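Local coordinates for competence/damage-inducible protein CinA (Agrobacterium tumefaciens, PDB 2A9S) that is of unconfirmed function but belongs to the competence/damage-inducible CinA family, some relatives of which deamidate nicotinamide mononucleotide, at residues R16-F21 with L162-Q167; A81-A87 with V106-A110; L95-N101 with T128-N132. All blocks are in the same frame, centred on the assembly; numbering follows the deposited sequence. Where two conformers were deposited one is given.

Interaction 1: R16-F21 with L162-Q167; sequences RIITDF and LIALNQ
Ile17 and Ile163 form the middle of a near-parallel helix pair on one side of the α/β fold: the axes of 16-21 and 162-167 come within 10.7 Å, and their N-to-C directions differ by 24°. The two isoleucines meet through the same branch, Ile17 CG1 lying 3.6 Å from Ile163 CG1. In both, CG1 stands anti to the carbonyl carbon, which brings the longer arm in between the helices although the CB bonds do not aim straight across. Beyond this pair Ile17 CD1 reaches Leu162 CB at 4.0 Å, the two side chains crossing at about a right angle.

Flat groups flank the aliphatic middle. The Arg16 guanidinium lies across Ile163, whose CG2 methyl sits 3.5 Å above the plane and over its centre. CG of this arginine is anti to the backbone N (chi1 165°), and the extended chain from there carries the charged end across to helix 162-167. The Phe21 ring meets Asn166 through CE1, which is 3.5 Å from Asn166 CB; ring and amide planes stand 65° apart as the side chains pass in opposite directions.

A second shell helps to position these groups. Asp20 OD2 lies in the guanidinium plane, one helical turn on from Arg16, and takes a weak but nearly straight hydrogen bond from NE as part of a salt bridge, which should limit the rotation of the group. Leu162 also rests on Phe102 and Val104 of strand 102-108, while Phe102 meets the Phe21 ring, so the pair is seated on the sheet. From its own helix, Ile17 CG2 lies 3.8 Å above the Phe21 ring, over its centre; from helix 162-167, Leu162 O comes to the ring's edge, 3.9 Å from Phe21 CZ.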
loop_
_atom_site.group_PDB
_atom_site.type_symbol
_atom_site.label_atom_id
_atom_site.label_comp_id
_atom_site.label_asym_id
_atom_site.label_seq_id
_atom_site.Cartn_x
_atom_site.Cartn_y
_atom_site.Cartn_z
ATOM N N ARG A 16 -14.989 -11.781 0.728
ATOM C CA ARG A 16 -15.469 -12.429 1.960
ATOM C C ARG A 16 -15.167 -11.543 3.183
ATOM O O ARG A 16 -16.026 -11.320 4.043
ATOM C CB ARG A 16 -14.885 -13.842 2.125
ATOM C CG ARG A 16 -15.082 -14.367 3.538
ATOM C CD ARG A 16 -15.074 -15.871 3.625
ATOM N NE ARG A 16 -15.372 -16.287 4.999
ATOM C CZ ARG A 16 -15.098 -17.502 5.474
ATOM N NH1 ARG A 16 -14.518 -18.400 4.690
ATOM N NH2 ARG A 16 -15.382 -17.810 6.735
ATOM N N ILE A 17 -13.962 -10.989 3.220
ATOM C CA ILE A 17 -13.558 -10.137 4.333
ATOM C C ILE A 17 -14.457 -8.887 4.407
ATOM O O ILE A 17 -14.954 -8.542 5.490
ATOM C CB ILE A 17 -12.075 -9.764 4.235
ATOM C CG1 ILE A 17 -11.214 -11.036 4.484
ATOM C CG2 ILE A 17 -11.731 -8.655 5.220
ATOM C CD1 ILE A 17 -9.760 -10.890 3.959
ATOM N N ILE A 18 -14.657 -8.212 3.273
ATOM C CA ILE A 18 -15.466 -6.984 3.267
ATOM C C ILE A 18 -16.902 -7.357 3.670
ATOM O O ILE A 18 -17.514 -6.667 4.493
ATOM C CB ILE A 18 -15.430 -6.266 1.898
ATOM C CG1 ILE A 18 -13.978 -5.903 1.492
ATOM C CG2 ILE A 18 -16.290 -5.020 1.907
ATOM C CD1 ILE A 18 -13.151 -5.211 2.545
ATOM N N THR A 19 -17.396 -8.469 3.125
ATOM C CA THR A 19 -18.770 -8.885 3.374
ATOM C C THR A 19 -19.008 -9.231 4.861
ATOM O O THR A 19 -20.005 -8.827 5.443
ATOM C CB THR A 19 -19.162 -10.039 2.433
ATOM O OG1 THR A 19 -18.946 -9.625 1.065
ATOM C CG2 THR A 19 -20.628 -10.366 2.610
ATOM N N ASP A 20 -18.062 -9.953 5.455
ATOM C CA ASP A 20 -18.145 -10.389 6.853
ATOM C C ASP A 20 -17.918 -9.239 7.832
ATOM O O ASP A 20 -18.653 -9.097 8.825
ATOM C CB ASP A 20 -17.143 -11.520 7.124
ATOM C CG ASP A 20 -17.668 -12.905 6.724
ATOM O OD1 ASP A 20 -18.889 -13.080 6.448
ATOM O OD2 ASP A 20 -16.842 -13.844 6.713
ATOM N N PHE A 21 -16.890 -8.420 7.570
ATOM C CA PHE A 21 -16.464 -7.448 8.560
ATOM C C PHE A 21 -17.452 -6.284 8.615
ATOM O O PHE A 21 -17.599 -5.642 9.656
ATOM C CB PHE A 21 -15.055 -6.941 8.257
ATOM C CG PHE A 21 -13.961 -7.925 8.604
ATOM C CD1 PHE A 21 -14.204 -9.287 8.664
ATOM C CD2 PHE A 21 -12.670 -7.473 8.831
ATOM C CE1 PHE A 21 -13.172 -10.184 8.969
ATOM C CE2 PHE A 21 -11.637 -8.367 9.134
ATOM C CZ PHE A 21 -11.887 -9.711 9.198
ATOM N N LEU A 162 -6.567 -13.234 7.932
ATOM C CA LEU A 162 -7.554 -12.261 8.428
ATOM C C LEU A 162 -8.896 -12.951 8.708
ATOM O O LEU A 162 -9.522 -12.732 9.768
ATOM C CB LEU A 162 -7.748 -11.113 7.438
ATOM C CG LEU A 162 -6.659 -10.050 7.488
ATOM C CD1 LEU A 162 -6.895 -9.021 6.329
ATOM C CD2 LEU A 162 -6.663 -9.367 8.845
ATOM N N ILE A 163 -9.337 -13.774 7.765
ATOM C CA ILE A 163 -10.574 -14.542 7.958
ATOM C C ILE A 163 -10.478 -15.423 9.198
ATOM O O ILE A 163 -11.391 -15.411 10.032
ATOM C CB ILE A 163 -10.942 -15.372 6.717
ATOM C CG1 ILE A 163 -11.277 -14.428 5.567
ATOM C CG2 ILE A 163 -12.140 -16.345 7.025
ATOM C CD1 ILE A 163 -11.158 -15.032 4.152
ATOM N N ALA A 164 -9.363 -16.145 9.346
ATOM C CA ALA A 164 -9.166 -17.044 10.487
ATOM C C ALA A 164 -9.138 -16.303 11.819
ATOM O O ALA A 164 -9.730 -16.771 12.816
ATOM C CB ALA A 164 -7.896 -17.864 10.309
ATOM N N LEU A 165 -8.455 -15.155 11.843
ATOM C CA LEU A 165 -8.356 -14.326 13.049
ATOM C C LEU A 165 -9.735 -13.834 13.460
ATOM O O LEU A 165 -10.043 -13.842 14.653
ATOM C CB LEU A 165 -7.399 -13.146 12.859
ATOM C CG LEU A 165 -7.123 -12.244 14.074
ATOM C CD1 LEU A 165 -6.230 -12.942 15.092
ATOM C CD2 LEU A 165 -6.461 -10.941 13.598
ATOM N N ASN A 166 -10.572 -13.452 12.488
ATOM C CA ASN A 166 -11.957 -13.084 12.804
ATOM C C ASN A 166 -12.819 -14.235 13.359
ATOM O O ASN A 166 -13.592 -14.044 14.305
ATOM C CB ASN A 166 -12.667 -12.491 11.605
ATOM C CG ASN A 166 -14.085 -12.011 11.952
ATOM O OD1 ASN A 166 -14.305 -11.393 13.003
ATOM N ND2 ASN A 166 -15.040 -12.308 11.087
ATOM N N GLN A 167 -12.698 -15.411 12.739
ATOM C CA GLN A 167 -13.405 -16.624 13.195
ATOM C C GLN A 167 -13.119 -16.876 14.663
ATOM O O GLN A 167 -14.032 -17.180 15.441
ATOM C CB GLN A 167 -12.959 -17.840 12.381
ATOM C CG GLN A 167 -13.447 -17.852 10.950
ATOM C CD GLN A 167 -12.958 -19.083 10.173
ATOM O OE1 GLN A 167 -11.965 -19.739 10.549
ATOM N NE2 GLN A 167 -13.655 -19.398 9.076
#

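Interaction 2: A81-A87 with V106-A110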
loop_
_atom_site.group_PDB
_atom_site.type_symbol
_atom_site.label_atom_id
_atom_site.label_comp_id
_atom_site.label_asym_id
_atom_site.label_seq_id
_atom_site.Cartn_x
_atom_site.Cartn_y
_atom_site.Cartn_z
ATOM N N ALA A 81 14.992 -8.601 9.092
ATOM C CA ALA A 81 13.737 -8.017 8.617
ATOM C C ALA A 81 12.760 -9.128 8.305
ATOM O O ALA A 81 11.567 -8.994 8.554
ATOM C CB ALA A 81 13.980 -7.148 7.384
ATOM N N VAL A 82 13.286 -10.227 7.759
ATOM C CA VAL A 82 12.478 -11.425 7.460
ATOM C C VAL A 82 12.573 -12.421 8.614
ATOM O O VAL A 82 13.497 -13.271 8.676
ATOM C CB VAL A 82 12.885 -12.086 6.121
ATOM C CG1 VAL A 82 12.009 -13.342 5.844
ATOM C CG2 VAL A 82 12.766 -11.085 4.984
ATOM N N SER A 83 11.626 -12.319 9.537
ATOM C CA SER A 83 11.621 -13.172 10.736
ATOM C C SER A 83 10.242 -13.163 11.381
ATOM O O SER A 83 9.444 -12.232 11.180
ATOM C CB SER A 83 12.684 -12.677 11.752
ATOM O OG SER A 83 12.339 -11.434 12.361
ATOM N N ARG A 84 9.972 -14.189 12.176
ATOM C CA ARG A 84 8.757 -14.259 12.968
ATOM C C ARG A 84 8.649 -13.012 13.867
ATOM O O ARG A 84 7.590 -12.377 13.936
ATOM C CB ARG A 84 8.782 -15.560 13.784
ATOM C CG ARG A 84 7.650 -15.716 14.753
ATOM C CD ARG A 84 7.943 -16.838 15.745
ATOM N NE ARG A 84 6.888 -16.877 16.747
ATOM C CZ ARG A 84 6.943 -16.262 17.928
ATOM N NH1 ARG A 84 8.027 -15.564 18.272
ATOM N NH2 ARG A 84 5.913 -16.342 18.766
ATOM N N GLN A 85 9.764 -12.645 14.501
ATOM C CA GLN A 85 9.807 -11.506 15.420
ATOM C C GLN A 85 9.467 -10.159 14.769
ATOM O O GLN A 85 8.712 -9.364 15.340
ATOM C CB GLN A 85 11.169 -11.432 16.127
ATOM C CG GLN A 85 11.428 -12.622 17.076
ATOM C CD GLN A 85 11.939 -13.903 16.363
ATOM O OE1 GLN A 85 12.114 -13.949 15.127
ATOM N NE2 GLN A 85 12.185 -14.948 17.161
ATOM N N THR A 86 10.038 -9.896 13.593
ATOM C CA THR A 86 9.726 -8.666 12.864
ATOM C C THR A 86 8.253 -8.676 12.479
ATOM O O THR A 86 7.590 -7.680 12.652
ATOM C CB THR A 86 10.653 -8.441 11.652
ATOM O OG1 THR A 86 11.979 -8.180 12.145
ATOM C CG2 THR A 86 10.180 -7.234 10.825
ATOM N N ALA A 87 7.735 -9.823 12.029
ATOM C CA ALA A 87 6.321 -9.911 11.623
ATOM C C ALA A 87 5.379 -9.568 12.770
ATOM O O ALA A 87 4.447 -8.764 12.608
ATOM C CB ALA A 87 5.992 -11.291 11.041
ATOM N N VAL A 106 3.204 -8.632 6.801
ATOM C CA VAL A 106 3.977 -9.623 6.026
ATOM C C VAL A 106 5.387 -9.111 5.794
ATOM O O VAL A 106 5.586 -7.902 5.502
ATOM C CB VAL A 106 3.286 -10.021 4.667
ATOM C CG1 VAL A 106 1.873 -10.565 4.913
ATOM C CG2 VAL A 106 3.252 -8.852 3.654
ATOM N N THR A 107 6.373 -10.013 5.936
ATOM C CA THR A 107 7.749 -9.670 5.639
ATOM C C THR A 107 8.391 -10.909 5.001
ATOM O O THR A 107 8.306 -12.019 5.572
ATOM C CB THR A 107 8.568 -9.195 6.888
ATOM O OG1 THR A 107 9.914 -8.911 6.478
ATOM C CG2 THR A 107 8.582 -10.217 8.014
ATOM N N GLY A 108 8.930 -10.739 3.795
ATOM C CA GLY A 108 9.487 -11.911 3.096
ATOM C C GLY A 108 10.432 -11.560 1.974
ATOM O O GLY A 108 10.778 -10.374 1.794
ATOM N N ILE A 109 10.825 -12.601 1.219
ATOM C CA ILE A 109 11.772 -12.460 0.122
ATOM C C ILE A 109 11.093 -12.843 -1.184
ATOM O O ILE A 109 10.928 -14.026 -1.466
ATOM C CB ILE A 109 13.024 -13.346 0.324
ATOM C CG1 ILE A 109 13.636 -13.037 1.690
ATOM C CG2 ILE A 109 14.002 -13.108 -0.811
ATOM C CD1 ILE A 109 14.682 -14.062 2.173
ATOM N N ALA A 110 10.682 -11.845 -1.956
ATOM C CA ALA A 110 9.974 -12.124 -3.225
ATOM C C ALA A 110 10.947 -12.488 -4.355
ATOM O O ALA A 110 10.560 -13.101 -5.355
ATOM C CB ALA A 110 9.038 -10.947 -3.623
#
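Val82 and Gly108 bring their CA atoms to 5.3 Å, and Ala87 and Val106 to 6.1 Å, so the chain entering helix 84-96 runs beside the end of strand 102-108. The side chain between these two points is Thr107, and it has the largest share of the contact. Its OG1 donates to Ala81 O at 2.7 Å. The hydroxyl approaches the carbonyl from well above its plane, 55° out, and therefore does not use a lone-pair direction. With OG1 anti to the backbone N (chi1 179°), the hydroxyl is delivered to the loop while CG2 turns to the beginning of the helix. That methyl also lies against Ala81 O, so both branches crowd round one carbonyl, and it continues past Ser83 O to Ala87 CB, 4.1 Å from Thr107 CG2.

Val82 lies along the strand end. Its CG2 is 3.8 Å from Gly108 O and 3.9 Å from Ile109 CG1, while CG1 is over the Gly108 backbone. On the neighbouring strand 123-130 it touches Leu123 and His125, and Ala87 touches Ala127, which places the start of helix 84-96 against two adjacent strands.

The loop itself is fixed by the helix N-cap. Ser83 OG accepts from Thr86 N at 3.0 Å with an N-H...O angle of 164°, and it is also hydrogen-bonded to Gly80 O, as is the Thr86 hydroxyl. The turn that presents Ala81 O is thus tied to the first turn of the helix.

The chemistry implies a mostly apolar seam between helix start and sheet with one polar fastening: the proton of the buried Thr107 hydroxyl is taken by a loop carbonyl, which should offset part of the cost of burying it.

Interaction 3: L95-N101 with T128-N132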
loop_
_atom_site.group_PDB
_atom_site.type_symbol
_atom_site.label_atom_id
_atom_site.label_comp_id
_atom_site.label_asym_id
_atom_site.label_seq_id
_atom_site.Cartn_x
_atom_site.Cartn_y
_atom_site.Cartn_z
ATOM N N LEU A 95 -1.504 -2.284 14.271
ATOM C CA LEU A 95 -2.747 -2.370 14.989
ATOM C C LEU A 95 -2.906 -1.154 15.891
ATOM O O LEU A 95 -3.921 -0.448 15.820
ATOM C CB LEU A 95 -2.817 -3.677 15.805
ATOM C CG LEU A 95 -4.123 -3.879 16.564
ATOM C CD1 LEU A 95 -5.324 -3.969 15.647
ATOM C CD2 LEU A 95 -3.993 -5.119 17.493
ATOM N N TYR A 96 -1.894 -0.874 16.708
ATOM C CA TYR A 96 -2.001 0.199 17.703
ATOM C C TYR A 96 -1.615 1.605 17.188
ATOM O O TYR A 96 -1.773 2.597 17.907
ATOM C CB TYR A 96 -1.316 -0.188 19.039
ATOM C CG TYR A 96 -1.959 -1.401 19.703
ATOM C CD1 TYR A 96 -3.222 -1.315 20.290
ATOM C CD2 TYR A 96 -1.319 -2.635 19.723
ATOM C CE1 TYR A 96 -3.830 -2.427 20.873
ATOM C CE2 TYR A 96 -1.915 -3.748 20.308
ATOM C CZ TYR A 96 -3.165 -3.639 20.873
ATOM O OH TYR A 96 -3.750 -4.740 21.460
ATOM N N ARG A 97 -1.162 1.689 15.933
ATOM C CA ARG A 97 -1.076 2.963 15.213
ATOM C C ARG A 97 -2.216 3.128 14.177
ATOM O O ARG A 97 -2.064 3.800 13.139
ATOM C CB ARG A 97 0.311 3.165 14.608
ATOM C CG ARG A 97 1.370 3.349 15.695
ATOM C CD ARG A 97 2.763 3.260 15.171
ATOM N NE ARG A 97 3.769 3.219 16.248
ATOM C CZ ARG A 97 4.983 3.766 16.165
ATOM N NH1 ARG A 97 5.358 4.440 15.086
ATOM N NH2 ARG A 97 5.827 3.652 17.174
ATOM N N SER A 98 -3.362 2.512 14.476
ATOM C CA SER A 98 -4.538 2.616 13.629
ATOM C C SER A 98 -5.797 2.524 14.470
ATOM O O SER A 98 -5.707 2.338 15.703
ATOM C CB SER A 98 -4.532 1.510 12.575
ATOM O OG SER A 98 -5.039 0.292 13.095
ATOM N N ARG A 99 -6.948 2.631 13.807
ATOM C CA ARG A 99 -8.239 2.441 14.449
ATOM C C ARG A 99 -8.811 1.077 14.117
ATOM O O ARG A 99 -9.980 0.836 14.376
ATOM C CB ARG A 99 -9.239 3.535 14.021
ATOM C CG ARG A 99 -8.646 4.913 13.972
ATOM C CD ARG A 99 -9.736 5.954 13.951
ATOM N NE ARG A 99 -9.369 7.095 14.790
ATOM C CZ ARG A 99 -9.870 7.328 16.002
ATOM N NH1 ARG A 99 -10.786 6.517 16.530
ATOM N NH2 ARG A 99 -9.457 8.389 16.685
ATOM N N ALA A 100 -7.989 0.163 13.602
ATOM C CA ALA A 100 -8.494 -1.144 13.189
ATOM C C ALA A 100 -8.700 -2.061 14.384
ATOM O O ALA A 100 -8.070 -1.904 15.430
ATOM C CB ALA A 100 -7.544 -1.809 12.208
ATOM N N ASN A 101 -9.589 -3.026 14.203
ATOM C CA ASN A 101 -9.690 -4.167 15.093
ATOM C C ASN A 101 -8.643 -5.257 14.865
ATOM O O ASN A 101 -8.267 -5.945 15.815
ATOM C CB ASN A 101 -11.069 -4.790 14.977
ATOM C CG ASN A 101 -12.166 -3.772 15.138
ATOM O OD1 ASN A 101 -12.605 -3.137 14.177
ATOM N ND2 ASN A 101 -12.600 -3.585 16.386
ATOM N N THR A 128 -0.973 -11.980 12.061
ATOM C CA THR A 128 -2.168 -11.162 12.264
ATOM C C THR A 128 -2.404 -10.972 13.759
ATOM O O THR A 128 -2.209 -11.917 14.545
ATOM C CB THR A 128 -3.412 -11.786 11.613
ATOM O OG1 THR A 128 -3.594 -13.118 12.118
ATOM C CG2 THR A 128 -3.262 -11.856 10.105
ATOM N N LYS A 129 -2.818 -9.770 14.159
ATOM C CA LYS A 129 -3.105 -9.514 15.580
ATOM C C LYS A 129 -4.467 -8.837 15.785
ATOM O O LYS A 129 -4.927 -8.090 14.928
ATOM C CB LYS A 129 -1.977 -8.716 16.215
ATOM C CG LYS A 129 -2.102 -8.555 17.735
ATOM C CD LYS A 129 -0.876 -7.930 18.338
ATOM C CE LYS A 129 -1.064 -7.856 19.855
ATOM N NZ LYS A 129 0.211 -7.513 20.531
ATOM N N ALA A 130 -5.132 -9.170 16.894
ATOM C CA ALA A 130 -6.422 -8.565 17.270
ATOM C C ALA A 130 -6.235 -7.768 18.555
ATOM O O ALA A 130 -5.295 -8.013 19.303
ATOM C CB ALA A 130 -7.459 -9.628 17.494
ATOM N N ARG A 131 -7.127 -6.811 18.790
ATOM C CA ARG A 131 -7.082 -5.951 19.983
ATOM C C ARG A 131 -7.091 -6.714 21.321
ATOM O O ARG A 131 -6.550 -6.224 22.320
ATOM C CB ARG A 131 -8.253 -4.964 19.963
ATOM C CG ARG A 131 -8.219 -3.940 18.850
ATOM C CD ARG A 131 -7.270 -2.822 19.195
ATOM N NE ARG A 131 -7.195 -1.845 18.113
ATOM C CZ ARG A 131 -6.530 -0.694 18.159
ATOM N NH1 ARG A 131 -5.906 -0.304 19.270
ATOM N NH2 ARG A 131 -6.526 0.092 17.089
ATOM N N ASN A 132 -7.721 -7.895 21.336
ATOM C CA ASN A 132 -7.790 -8.754 22.532
ATOM C C ASN A 132 -6.473 -9.492 22.819
ATOM O O ASN A 132 -6.371 -10.297 23.767
ATOM C CB ASN A 132 -8.944 -9.757 22.395
ATOM C CG ASN A 132 -8.656 -10.846 21.376
ATOM O OD1 ASN A 132 -7.585 -10.878 20.756
ATOM N ND2 ASN A 132 -9.610 -11.772 21.217
HETATM O O HOH W 1 -4.624 2.448 18.909
HETATM O O HOH W 2 -1.931 -6.337 22.706
HETATM O O HOH W 3 -6.183 -3.655 23.067
#
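Arg131 reaches from the end of strand 123-130 into the loop after helix 84-96, and its hydrogen bonds dominate the contact. NE donates to Ala100 O at 2.8 Å, nearly in line with the carbonyl, and NH2 reaches the same oxygen at 3.0 Å on a lone pair, a side-on, two-nitrogen grip of one atom. NH2 also donates to Ser98 O at 2.8 Å, from above that carbonyl plane. Both oxygens lie within 3° of the guanidinium plane, so the bonds fix the orientation of that plane. A bend at chi2 (-79°) folds the chain back along the loop, and near its base Arg131 N makes a weak bond to Asn101 O.

Water extends the polar set. Water 1 accepts from Arg131 NH1 and donates to Tyr96 O, with a weaker donation to Ser98 O. Tyr96 was modelled in two conformers, so contacts of its ring with Arg131 remain tentative.

Leu95 supplies the main contacts that are not hydrogen bonds. Its O sits over one guanidinium face, 2.9 Å from Arg131 NH2, but the angle is poor for a hydrogen bond; the partial charge of this carbonyl oxygen may still favour the positive group. Leu95 CD1 lies 3.8 Å from Arg131 NE, whereas CD2 packs against the strand, 3.6 Å from Ala130 C and beside Lys129 CG.

Within the loop, Ser98 OG accepts from Ala100 N at 3.0 Å, an ST turn that probably helps to orient the Ser98 and Ala100 carbonyls. Asn101 OD1 is held by Met27 N. The geometry belongs to the last leg of a β-α-β crossover: the chain leaves helix 84-96 to enter strand 102-108, parallel to strand 53-59 with strand 28-32 between them, and an arginine from the adjacent antiparallel strand braces the turn.

How the interactions relate
From the N terminus, helix 8-24 comes first, and interaction 1 joins it to helix 147-167 at the C-terminal end, closing a loop of 140 intervening residues. Interactions 2 and 3 both nest inside that loop. They cross each other, since their segments alternate along the chain: 81-87 and 95-101 lie at the two ends of helix 84-96, pairing respectively with strand 102-108 and strand 123-130, adjacent antiparallel neighbours in the sheet. Interaction 2 sits about 23 Å from interaction 1, centre to centre, on the opposite side of the chain's centre. Interactions 1 and 3 touch: Leu165 CD2 packs 3.5 Å from Lys129 O, so the C-terminal helix and the end of the crossover both meet strand 123-130.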